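Local atomic coordinates of TNF receptor-associated factor 5 (Mus musculus, PDB entry 4GJH), a protein that probably works as a trimeric adaptor in signalling from receptors of the tumour necrosis factor receptor family, recognising its partners through its TRAF domain. Residues 14-19 / 50-55; 82-87 / 134-139; 96-101 / 127-132; 116-121 / 140-145. One frame throughout, in Å; residues are numbered along the deposited sequence.

Contact 1: 14-19 / 50-55; sequences FKQLEG and SQPFYT
The carbonyl oxygens of Gln16 and Pro52 share one water, which donates to both and is the polar link between the end of the helix and the strand. It lies 3.2 Å from Gln16 O; its distance to Pro52 O is unusually short and is doubtful in detail at this resolution. No direct hydrogen bond joins the segments, and most of the remaining contact is made by the side chain of Gln51, lying across the surface of the helix. Its chain turns back at chi2 (-59°), which brings the amide down over Lys15 and Gln16 instead of letting it extend. Gln51 OE1 lies 3.3 Å from Gln16 CA. On the other branch of the amide, Gln51 NE2 comes within 3.7 Å of Lys15 CB. Helix 3-19 is the stalk of the TRAF domain: in the trimer Phe14 meets Phe14 of both neighbouring subunits edge to face, while residues 50-55 belong to an edge strand of the MATH β-sandwich. The contact therefore sits where the coiled coil runs into the globular domain. Gln16 and Gln51 cross at about a right angle, with amide planes 75° apart. From there the extended Gln16 chain reaches past Gln51, and its OE1 comes to 4.1 Å from Pro52 CG. At the last residue of the helix there is no side chain to intervene, and Gly19 CA approaches Gln51 CB at 4.3 Å. The ammonium of Lys15 turns away from the strand to a salt bridge with Glu11, one turn earlier in the helix.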
# COMPACT_ATOMS: atom_id res chain seq x y z
N PHE C 14 -5.61 -7.95 -8.39
CA PHE C 14 -5.32 -8.32 -7.03
C PHE C 14 -3.82 -8.60 -6.90
O PHE C 14 -3.18 -8.19 -5.93
CB PHE C 14 -6.11 -9.58 -6.66
CG PHE C 14 -7.41 -9.31 -5.99
CD1 PHE C 14 -7.50 -8.37 -4.97
CD2 PHE C 14 -8.55 -9.99 -6.37
CE1 PHE C 14 -8.71 -8.12 -4.34
CE2 PHE C 14 -9.76 -9.75 -5.74
CZ PHE C 14 -9.83 -8.81 -4.73
N LYS C 15 -3.28 -9.32 -7.87
CA LYS C 15 -1.87 -9.69 -7.81
C LYS C 15 -0.96 -8.48 -7.82
O LYS C 15 0.02 -8.43 -7.07
CB LYS C 15 -1.52 -10.63 -8.97
CG LYS C 15 -1.89 -12.08 -8.72
CD LYS C 15 -0.78 -12.79 -7.95
CE LYS C 15 -1.28 -14.06 -7.24
NZ LYS C 15 -1.87 -15.07 -8.18
N GLN C 16 -1.29 -7.49 -8.66
CA GLN C 16 -0.47 -6.29 -8.74
C GLN C 16 -0.51 -5.54 -7.43
O GLN C 16 0.53 -5.13 -6.91
CB GLN C 16 -0.97 -5.35 -9.83
CG GLN C 16 -1.39 -6.02 -11.09
CD GLN C 16 -1.43 -5.05 -12.23
OE1 GLN C 16 -0.73 -5.22 -13.22
NE2 GLN C 16 -2.24 -4.00 -12.09
N LEU C 17 -1.72 -5.33 -6.92
CA LEU C 17 -1.88 -4.66 -5.64
C LEU C 17 -1.10 -5.37 -4.52
O LEU C 17 -0.44 -4.73 -3.69
CB LEU C 17 -3.36 -4.52 -5.27
CG LEU C 17 -4.14 -3.41 -5.98
CD1 LEU C 17 -5.63 -3.63 -5.87
CD2 LEU C 17 -3.77 -2.04 -5.42
N GLU C 18 -1.17 -6.69 -4.50
CA GLU C 18 -0.47 -7.46 -3.47
C GLU C 18 1.03 -7.33 -3.67
O GLU C 18 1.81 -7.42 -2.70
CB GLU C 18 -0.91 -8.93 -3.52
CG GLU C 18 -2.06 -9.27 -2.58
CD GLU C 18 -2.98 -10.39 -3.11
OE1 GLU C 18 -2.76 -10.89 -4.23
OE2 GLU C 18 -3.93 -10.77 -2.39
N GLY C 19 1.45 -7.11 -4.91
CA GLY C 19 2.87 -7.07 -5.22
C GLY C 19 3.55 -5.71 -5.25
O GLY C 19 4.79 -5.64 -5.30
N SER C 50 7.92 -10.02 -13.17
CA SER C 50 7.56 -9.66 -11.81
C SER C 50 6.31 -8.81 -11.89
O SER C 50 5.89 -8.39 -12.96
CB SER C 50 8.68 -8.88 -11.13
OG SER C 50 8.64 -7.51 -11.48
N GLN C 51 5.71 -8.57 -10.74
CA GLN C 51 4.66 -7.58 -10.64
C GLN C 51 5.31 -6.21 -10.74
O GLN C 51 6.47 -6.04 -10.41
CB GLN C 51 3.91 -7.76 -9.32
CG GLN C 51 3.04 -9.01 -9.30
CD GLN C 51 1.98 -8.99 -10.40
OE1 GLN C 51 1.51 -7.93 -10.83
NE2 GLN C 51 1.61 -10.18 -10.86
N PRO C 52 4.55 -5.22 -11.20
CA PRO C 52 5.10 -3.86 -11.29
C PRO C 52 5.52 -3.32 -9.93
O PRO C 52 4.77 -3.49 -8.96
CB PRO C 52 3.91 -3.05 -11.82
CG PRO C 52 3.12 -4.05 -12.61
CD PRO C 52 3.21 -5.33 -11.81
N PHE C 53 6.69 -2.68 -9.85
CA PHE C 53 7.05 -1.89 -8.67
C PHE C 53 7.41 -0.46 -9.05
O PHE C 53 7.49 -0.14 -10.23
CB PHE C 53 8.18 -2.52 -7.88
CG PHE C 53 9.49 -2.56 -8.60
CD1 PHE C 53 10.57 -1.81 -8.15
CD2 PHE C 53 9.65 -3.36 -9.72
CE1 PHE C 53 11.80 -1.84 -8.81
CE2 PHE C 53 10.87 -3.40 -10.40
CZ PHE C 53 11.95 -2.64 -9.94
N TYR C 54 7.62 0.40 -8.05
CA TYR C 54 7.72 1.83 -8.29
C TYR C 54 8.83 2.49 -7.52
O TYR C 54 9.21 2.01 -6.45
CB TYR C 54 6.43 2.49 -7.85
CG TYR C 54 5.22 1.94 -8.54
CD1 TYR C 54 4.64 2.62 -9.59
CD2 TYR C 54 4.67 0.74 -8.14
CE1 TYR C 54 3.53 2.12 -10.22
CE2 TYR C 54 3.56 0.24 -8.78
CZ TYR C 54 2.98 0.94 -9.82
OH TYR C 54 1.84 0.46 -10.47
N THR C 55 9.33 3.60 -8.05
CA THR C 55 10.35 4.38 -7.36
C THR C 55 9.72 5.19 -6.21
O THR C 55 10.39 5.51 -5.23
CB THR C 55 11.11 5.33 -8.32
OG1 THR C 55 10.18 6.20 -8.98
CG2 THR C 55 11.85 4.56 -9.34
O HOH W 1 2.25 -3.64 -9.10

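Contact 2: 82-87 / 134-139; sequences YFVVMR and GEMNIA
Two backbone hydrogen bonds join the segments: Asn137 N donates to Val85 O at 2.9 Å, and Arg87 N donates to Glu135 O at 3.0 Å. The first meets its carbonyl almost head-on, at 174° for C=O...N, but is bent at the hydrogen; the second is nearly straight at the hydrogen, although its donor sits above the carbonyl plane. Between them Met86 and Met136 form a single antiparallel bridge, a non-hydrogen-bonded pair. The charged groups add less. Arg87 NH2 and Glu135 OE1 make a long salt bridge of 3.6 Å, with guanidinium and carboxylate planes nearly perpendicular, and Glu135 also pairs with Arg61 through OE2. One face of the same guanidinium lies over Gly134 O without a hydrogen bond to it. Asn137 lies alongside Val85, its ND2 4.0 Å from Val85 CB, while that amide nitrogen is spent on the carbonyls of Lys130 and Ser128. Packing then spreads along the strand. Val84 splits its two methyls between neighbours: CG1, turned to the far side from the backbone N (chi1 176°), meets Met136 CB at 3.8 Å, and CG2 rests on Ala139 CB. Ala139 CB also touches Tyr82 CB at 3.7 Å, and Ala139 CA directs a CH...O contact to Phe83 O. Ile138 points away from the strand and makes no contact with residues 82-87. Residues 134-139 thus run irregularly alongside the end of strand 78-85, on the flank where strand 142-147 then joins the sheet of the MATH β-sandwich.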
# COMPACT_ATOMS: atom_id res chain seq x y z
N TYR C 82 16.48 -9.25 -16.82
CA TYR C 82 16.31 -7.93 -17.43
C TYR C 82 15.44 -6.97 -16.62
O TYR C 82 14.49 -7.37 -15.94
CB TYR C 82 15.73 -8.06 -18.84
CG TYR C 82 16.62 -8.80 -19.81
CD1 TYR C 82 17.86 -8.30 -20.17
CD2 TYR C 82 16.21 -10.01 -20.38
CE1 TYR C 82 18.67 -8.98 -21.07
CE2 TYR C 82 17.02 -10.69 -21.28
CZ TYR C 82 18.25 -10.17 -21.63
OH TYR C 82 19.07 -10.84 -22.53
N PHE C 83 15.80 -5.69 -16.73
CA PHE C 83 15.10 -4.60 -16.08
C PHE C 83 14.18 -3.99 -17.12
O PHE C 83 14.51 -4.01 -18.29
CB PHE C 83 16.12 -3.57 -15.59
CG PHE C 83 15.50 -2.32 -15.00
CD1 PHE C 83 14.91 -2.33 -13.74
CD2 PHE C 83 15.55 -1.12 -15.70
CE1 PHE C 83 14.35 -1.17 -13.19
CE2 PHE C 83 15.00 0.04 -15.16
CZ PHE C 83 14.40 0.02 -13.90
N VAL C 84 13.04 -3.45 -16.69
CA VAL C 84 12.04 -2.91 -17.62
C VAL C 84 11.32 -1.67 -17.10
O VAL C 84 10.66 -1.71 -16.06
CB VAL C 84 10.92 -3.92 -17.91
CG1 VAL C 84 9.89 -3.27 -18.79
CG2 VAL C 84 11.46 -5.19 -18.52
N VAL C 85 11.42 -0.58 -17.84
CA VAL C 85 10.62 0.60 -17.58
C VAL C 85 9.26 0.43 -18.23
O VAL C 85 9.16 0.17 -19.43
CB VAL C 85 11.25 1.86 -18.17
CG1 VAL C 85 10.38 3.07 -17.90
CG2 VAL C 85 12.65 2.06 -17.63
N MET C 86 8.21 0.58 -17.43
CA MET C 86 6.86 0.44 -17.95
C MET C 86 6.27 1.82 -18.10
O MET C 86 6.83 2.78 -17.59
CB MET C 86 6.02 -0.39 -16.99
CG MET C 86 6.72 -1.65 -16.51
SD MET C 86 5.66 -2.71 -15.52
CE MET C 86 4.39 -3.08 -16.72
N ARG C 87 5.14 1.91 -18.80
CA ARG C 87 4.40 3.16 -18.85
C ARG C 87 3.79 3.46 -17.48
O ARG C 87 3.06 2.65 -16.92
CB ARG C 87 3.31 3.13 -19.92
CG ARG C 87 2.41 4.35 -19.89
CD ARG C 87 1.58 4.48 -21.15
NE ARG C 87 0.78 3.28 -21.42
CZ ARG C 87 0.52 2.83 -22.64
NH1 ARG C 87 1.01 3.46 -23.70
NH2 ARG C 87 -0.21 1.73 -22.80
N GLY C 134 4.41 2.52 -25.48
CA GLY C 134 3.32 1.58 -25.27
C GLY C 134 3.32 1.11 -23.84
O GLY C 134 3.58 1.87 -22.92
N GLU C 135 3.04 -0.16 -23.66
CA GLU C 135 2.95 -0.73 -22.33
C GLU C 135 4.31 -0.71 -21.63
O GLU C 135 4.39 -0.44 -20.43
CB GLU C 135 2.35 -2.14 -22.41
CG GLU C 135 1.98 -2.74 -21.07
CD GLU C 135 1.26 -1.74 -20.19
OE1 GLU C 135 0.25 -1.16 -20.64
OE2 GLU C 135 1.72 -1.53 -19.04
N MET C 136 5.39 -0.98 -22.35
CA MET C 136 6.72 -0.99 -21.72
C MET C 136 7.89 -0.93 -22.69
O MET C 136 7.87 -1.57 -23.74
CB MET C 136 6.88 -2.19 -20.80
CG MET C 136 6.52 -3.49 -21.44
SD MET C 136 6.54 -4.84 -20.23
CE MET C 136 5.56 -6.09 -21.09
N ASN C 137 8.92 -0.17 -22.33
CA ASN C 137 10.13 -0.09 -23.13
C ASN C 137 10.86 -1.42 -23.30
O ASN C 137 10.59 -2.40 -22.58
CB ASN C 137 11.06 0.95 -22.53
CG ASN C 137 10.52 2.36 -22.63
OD1 ASN C 137 9.54 2.62 -23.36
ND2 ASN C 137 11.16 3.28 -21.94
N ILE C 138 11.78 -1.47 -24.26
CA ILE C 138 12.57 -2.68 -24.46
C ILE C 138 13.36 -2.96 -23.20
O ILE C 138 13.87 -2.04 -22.56
CB ILE C 138 13.54 -2.55 -25.66
CG1 ILE C 138 12.78 -2.67 -26.99
CG2 ILE C 138 14.64 -3.61 -25.58
CD1 ILE C 138 12.48 -1.33 -27.66
N ALA C 139 13.45 -4.23 -22.85
CA ALA C 139 14.12 -4.64 -21.64
C ALA C 139 15.60 -4.43 -21.80
O ALA C 139 16.10 -4.31 -22.91
CB ALA C 139 13.81 -6.10 -21.33

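Contact 3: 96-101 / 127-132; sequences WPFRQR and SSFKRP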
# COMPACT_ATOMS: atom_id res chain seq x y z
N TRP C 96 12.84 12.49 -18.20
CA TRP C 96 13.26 11.50 -19.19
C TRP C 96 14.49 12.01 -19.91
O TRP C 96 14.60 13.20 -20.18
CB TRP C 96 12.13 11.19 -20.17
CG TRP C 96 10.90 10.69 -19.47
CD1 TRP C 96 9.80 11.42 -19.10
CD2 TRP C 96 10.65 9.35 -19.02
NE1 TRP C 96 8.88 10.61 -18.46
CE2 TRP C 96 9.38 9.33 -18.40
CE3 TRP C 96 11.36 8.15 -19.10
CZ2 TRP C 96 8.82 8.18 -17.87
CZ3 TRP C 96 10.81 7.01 -18.56
CH2 TRP C 96 9.56 7.03 -17.95
N PRO C 97 15.43 11.10 -20.22
CA PRO C 97 15.31 9.66 -19.99
C PRO C 97 15.47 9.28 -18.52
O PRO C 97 15.92 10.07 -17.71
CB PRO C 97 16.50 9.07 -20.78
CG PRO C 97 17.07 10.22 -21.57
CD PRO C 97 16.73 11.44 -20.82
N PHE C 98 15.09 8.05 -18.21
CA PHE C 98 15.36 7.45 -16.92
C PHE C 98 16.88 7.39 -16.79
O PHE C 98 17.58 6.98 -17.73
CB PHE C 98 14.75 6.05 -16.90
CG PHE C 98 15.00 5.28 -15.64
CD1 PHE C 98 14.04 5.24 -14.66
CD2 PHE C 98 16.17 4.58 -15.45
CE1 PHE C 98 14.24 4.53 -13.49
CE2 PHE C 98 16.39 3.87 -14.28
CZ PHE C 98 15.43 3.84 -13.30
N ARG C 99 17.40 7.81 -15.64
CA ARG C 99 18.84 7.97 -15.48
C ARG C 99 19.44 7.40 -14.19
O ARG C 99 20.55 7.77 -13.80
CB ARG C 99 19.20 9.46 -15.61
CG ARG C 99 19.75 9.85 -17.00
CD ARG C 99 20.06 11.34 -17.11
NE ARG C 99 18.90 12.13 -17.54
CZ ARG C 99 17.96 12.61 -16.73
NH1 ARG C 99 18.03 12.40 -15.41
NH2 ARG C 99 16.94 13.31 -17.24
N GLN C 100 18.72 6.49 -13.54
CA GLN C 100 19.11 5.99 -12.23
C GLN C 100 20.02 4.78 -12.32
O GLN C 100 19.91 3.99 -13.25
CB GLN C 100 17.87 5.61 -11.43
CG GLN C 100 16.77 6.69 -11.45
CD GLN C 100 17.22 8.02 -10.84
OE1 GLN C 100 17.37 8.14 -9.62
NE2 GLN C 100 17.44 9.01 -11.70
N ARG C 101 20.92 4.63 -11.36
CA ARG C 101 21.69 3.39 -11.29
C ARG C 101 20.76 2.24 -10.91
O ARG C 101 19.81 2.42 -10.14
CB ARG C 101 22.85 3.52 -10.29
CG ARG C 101 23.46 2.20 -9.88
CD ARG C 101 24.74 2.40 -9.07
NE ARG C 101 25.74 3.17 -9.81
CZ ARG C 101 26.51 2.68 -10.79
NH1 ARG C 101 26.40 1.40 -11.16
NH2 ARG C 101 27.38 3.47 -11.40
N SER C 127 17.16 3.17 -25.69
CA SER C 127 15.73 3.33 -25.89
C SER C 127 14.97 2.57 -24.80
O SER C 127 13.73 2.64 -24.72
CB SER C 127 15.34 2.84 -27.28
OG SER C 127 15.47 1.44 -27.35
N SER C 128 15.71 1.84 -23.97
CA SER C 128 15.12 1.17 -22.82
C SER C 128 14.62 2.25 -21.87
O SER C 128 13.65 2.03 -21.13
CB SER C 128 16.15 0.29 -22.11
OG SER C 128 16.49 -0.87 -22.84
N PHE C 129 15.25 3.42 -21.91
CA PHE C 129 15.01 4.48 -20.92
C PHE C 129 14.33 5.75 -21.43
O PHE C 129 14.30 6.76 -20.73
CB PHE C 129 16.31 4.82 -20.22
CG PHE C 129 17.05 3.62 -19.76
CD1 PHE C 129 16.41 2.68 -18.97
CD2 PHE C 129 18.36 3.39 -20.15
CE1 PHE C 129 17.07 1.53 -18.54
CE2 PHE C 129 19.03 2.25 -19.74
CZ PHE C 129 18.38 1.31 -18.92
N LYS C 130 13.80 5.72 -22.65
CA LYS C 130 12.99 6.82 -23.12
C LYS C 130 11.67 6.76 -22.39
O LYS C 130 11.33 5.74 -21.81
CB LYS C 130 12.74 6.71 -24.63
CG LYS C 130 12.00 5.45 -25.05
CD LYS C 130 11.24 5.65 -26.34
CE LYS C 130 10.65 4.33 -26.82
NZ LYS C 130 9.81 4.53 -28.03
N ARG C 131 10.91 7.85 -22.43
CA ARG C 131 9.57 7.83 -21.90
C ARG C 131 8.69 6.86 -22.68
O ARG C 131 8.58 6.99 -23.90
CB ARG C 131 8.95 9.20 -21.98
CG ARG C 131 7.49 9.15 -21.69
CD ARG C 131 6.91 10.52 -21.70
NE ARG C 131 5.49 10.48 -21.37
CZ ARG C 131 4.72 11.56 -21.34
NH1 ARG C 131 5.24 12.75 -21.60
NH2 ARG C 131 3.44 11.43 -21.04
N PRO C 132 8.08 5.88 -22.00
CA PRO C 132 7.50 4.76 -22.74
C PRO C 132 6.39 5.19 -23.68
O PRO C 132 5.71 6.19 -23.45
CB PRO C 132 6.97 3.86 -21.63
CG PRO C 132 7.92 4.09 -20.52
CD PRO C 132 8.18 5.58 -20.56
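A single hydrogen bond joins the segments: Phe98 N donates to Phe129 O at 2.9 Å, with the donor in the carbonyl plane. The peptide bond before Pro97, the residue preceding this donor, is cis, and Pro97 CB also lies against Phe129 O. The main ring-to-chain interaction is made by Trp96. Arg131 CB stands 3.4 Å from the centroid of its five-membered ring, 11° off the normal, a CH-pi contact over the face. Arg131 is fully extended, and this carries CG and CD on past the NE1 side of the indole, with the guanidinium plane only 14° from the ring plane. At the far end of the six-membered ring, Trp96 CH2 packs on Pro132 CD at 3.3 Å. Phe129 O lies at the indole edge, near its plane. Both segments are irregular loops of the MATH domain, one leading into strand 101-106 and the other part of the long connection from strand 116-121 to 142-147, and together they pack against Val85 of strand 78-85 at one end of the β-sandwich. Indole NE1 is held by Asp91 O, and Tyr60 meets both Trp96 and Phe98 edge to face. The aromatic pair is looser: the Phe98 and Phe129 rings are nearly parallel, their planes 30° apart, but slid so far that they barely overlap, with centroids 5.9 Å apart. The CB atoms of Phe98 and Phe129 also touch, 3.9 Å apart.

Contact 4: 116-121 / 140-145; sequences IVETFK and SGCPRF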
# COMPACT_ATOMS: atom_id res chain seq x y z
N ILE C 116 24.66 -12.81 -5.88
CA ILE C 116 25.18 -12.42 -7.19
C ILE C 116 24.61 -11.08 -7.61
O ILE C 116 23.40 -10.92 -7.80
CB ILE C 116 24.86 -13.47 -8.26
CG1 ILE C 116 25.64 -14.75 -7.97
CG2 ILE C 116 25.21 -12.94 -9.62
CD1 ILE C 116 25.31 -15.88 -8.92
N VAL C 117 25.48 -10.10 -7.77
CA VAL C 117 25.00 -8.75 -8.01
C VAL C 117 25.69 -8.08 -9.19
O VAL C 117 26.92 -8.04 -9.26
CB VAL C 117 25.18 -7.88 -6.75
CG1 VAL C 117 26.43 -8.28 -6.02
CG2 VAL C 117 25.23 -6.41 -7.13
N GLU C 118 24.89 -7.55 -10.11
CA GLU C 118 25.41 -6.78 -11.23
C GLU C 118 24.77 -5.41 -11.16
O GLU C 118 23.57 -5.30 -10.98
CB GLU C 118 25.05 -7.45 -12.55
CG GLU C 118 25.76 -8.77 -12.79
CD GLU C 118 27.27 -8.61 -12.80
OE1 GLU C 118 27.75 -7.58 -13.34
OE2 GLU C 118 27.98 -9.49 -12.26
N THR C 119 25.56 -4.35 -11.31
CA THR C 119 25.01 -3.01 -11.27
C THR C 119 25.41 -2.20 -12.50
O THR C 119 26.42 -2.48 -13.13
CB THR C 119 25.42 -2.28 -9.99
OG1 THR C 119 24.85 -0.96 -9.97
CG2 THR C 119 26.92 -2.17 -9.90
N PHE C 120 24.61 -1.19 -12.85
CA PHE C 120 24.98 -0.35 -13.98
C PHE C 120 24.27 0.99 -13.99
O PHE C 120 23.22 1.14 -13.37
CB PHE C 120 24.74 -1.09 -15.32
CG PHE C 120 23.35 -1.60 -15.48
CD1 PHE C 120 22.33 -0.76 -15.91
CD2 PHE C 120 23.05 -2.92 -15.20
CE1 PHE C 120 21.03 -1.23 -16.05
CE2 PHE C 120 21.76 -3.40 -15.34
CZ PHE C 120 20.75 -2.55 -15.77
N LYS C 121 24.84 1.96 -14.69
CA LYS C 121 24.22 3.27 -14.84
C LYS C 121 23.36 3.24 -16.09
O LYS C 121 23.80 2.74 -17.14
CB LYS C 121 25.28 4.37 -14.96
CG LYS C 121 24.76 5.75 -14.62
CD LYS C 121 24.55 5.91 -13.10
CE LYS C 121 23.63 7.09 -12.74
NZ LYS C 121 24.17 8.44 -13.11
N SER C 140 16.31 -4.40 -20.68
CA SER C 140 17.74 -4.19 -20.70
C SER C 140 18.31 -4.81 -19.45
O SER C 140 17.75 -4.65 -18.37
CB SER C 140 18.05 -2.69 -20.76
OG SER C 140 19.10 -2.36 -19.85
N GLY C 141 19.42 -5.52 -19.59
CA GLY C 141 20.03 -6.16 -18.44
C GLY C 141 21.11 -7.16 -18.82
O GLY C 141 21.95 -6.88 -19.68
N CYS C 142 21.09 -8.33 -18.19
CA CYS C 142 22.16 -9.30 -18.32
C CYS C 142 21.62 -10.61 -18.85
O CYS C 142 21.01 -11.39 -18.11
CB CYS C 142 22.81 -9.56 -16.97
SG CYS C 142 23.21 -8.08 -16.07
N PRO C 143 21.87 -10.88 -20.14
CA PRO C 143 21.46 -12.14 -20.76
C PRO C 143 22.23 -13.26 -20.10
O PRO C 143 21.77 -14.40 -20.07
CB PRO C 143 21.88 -11.98 -22.22
CG PRO C 143 22.18 -10.52 -22.39
CD PRO C 143 22.68 -10.06 -21.06
N ARG C 144 23.41 -12.94 -19.56
CA ARG C 144 24.25 -13.95 -18.93
C ARG C 144 24.48 -13.60 -17.46
O ARG C 144 25.59 -13.66 -16.94
CB ARG C 144 25.56 -14.13 -19.70
CG ARG C 144 25.34 -14.73 -21.11
CD ARG C 144 26.58 -14.55 -22.02
NE ARG C 144 27.72 -15.28 -21.49
CZ ARG C 144 27.96 -16.55 -21.77
NH1 ARG C 144 27.15 -17.22 -22.58
NH2 ARG C 144 29.02 -17.15 -21.24
N PHE C 145 23.39 -13.24 -16.80
CA PHE C 145 23.44 -12.82 -15.42
C PHE C 145 24.07 -13.91 -14.54
O PHE C 145 25.04 -13.64 -13.81
CB PHE C 145 22.03 -12.47 -14.94
CG PHE C 145 21.99 -11.94 -13.54
CD1 PHE C 145 22.74 -10.83 -13.19
CD2 PHE C 145 21.20 -12.56 -12.58
CE1 PHE C 145 22.70 -10.34 -11.90
CE2 PHE C 145 21.17 -12.08 -11.28
CZ PHE C 145 21.92 -10.97 -10.94
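The two sheets of the MATH β-sandwich meet along one margin where Ile116, Glu118 and Phe120, on one face of edge strand 116-121, face Phe145, Cys142 and Ser140 near strand 142-147, the edge of the other sheet. No hydrogen bond crosses between the segments; the contact is one of side chains. Phe145 meets both Ile116 and Glu118. With its CG trans to the backbone N (chi1 -176°), its ring is carried toward the strand and slides past these two residues. Ile116 CG2 lies over a ring face, 4.1 Å from Phe145 CZ, and Ile116 O is 3.5 Å from the same carbon. The aliphatic part of Glu118 instead comes at the ring edge, its CG 3.6 Å from Phe145 CE1, while the carboxylate plane stands almost at right angles to the ring. Farther along, Glu118 CB touches Cys142 SG at 4.0 Å, and Phe120 CZ makes a looser approach to Ser140 OG, 4.4 Å away. Deeper in, Phe145 rests on Leu104 of one sheet and Leu81 of the other. Side chains interleaved between two edge strands whose hydrogen bonds run within their own sheets are characteristic of the rim of a β-sandwich.

In the fold
Contact 1 lies where the trimer stalk, helix 3-19, meets the globular domain, and it closes along the chain before the others open. Contacts 2, 3 and 4 belong to the MATH β-sandwich, and each uses a segment of the connection from strand 116-121 to strand 142-147, or of the strand that follows it. Contact 3 falls wholly between the two segments of contact 2, centres about 9 Å apart; those of contact 4 alternate with both, tying the connection to both sheets. Contact 4 is about 16 Å from contact 2 and about 22 Å from contact 1, centre to centre, the latter across the chain's centre. Pro52 packing on Met86 links the stalk junction to contact 2.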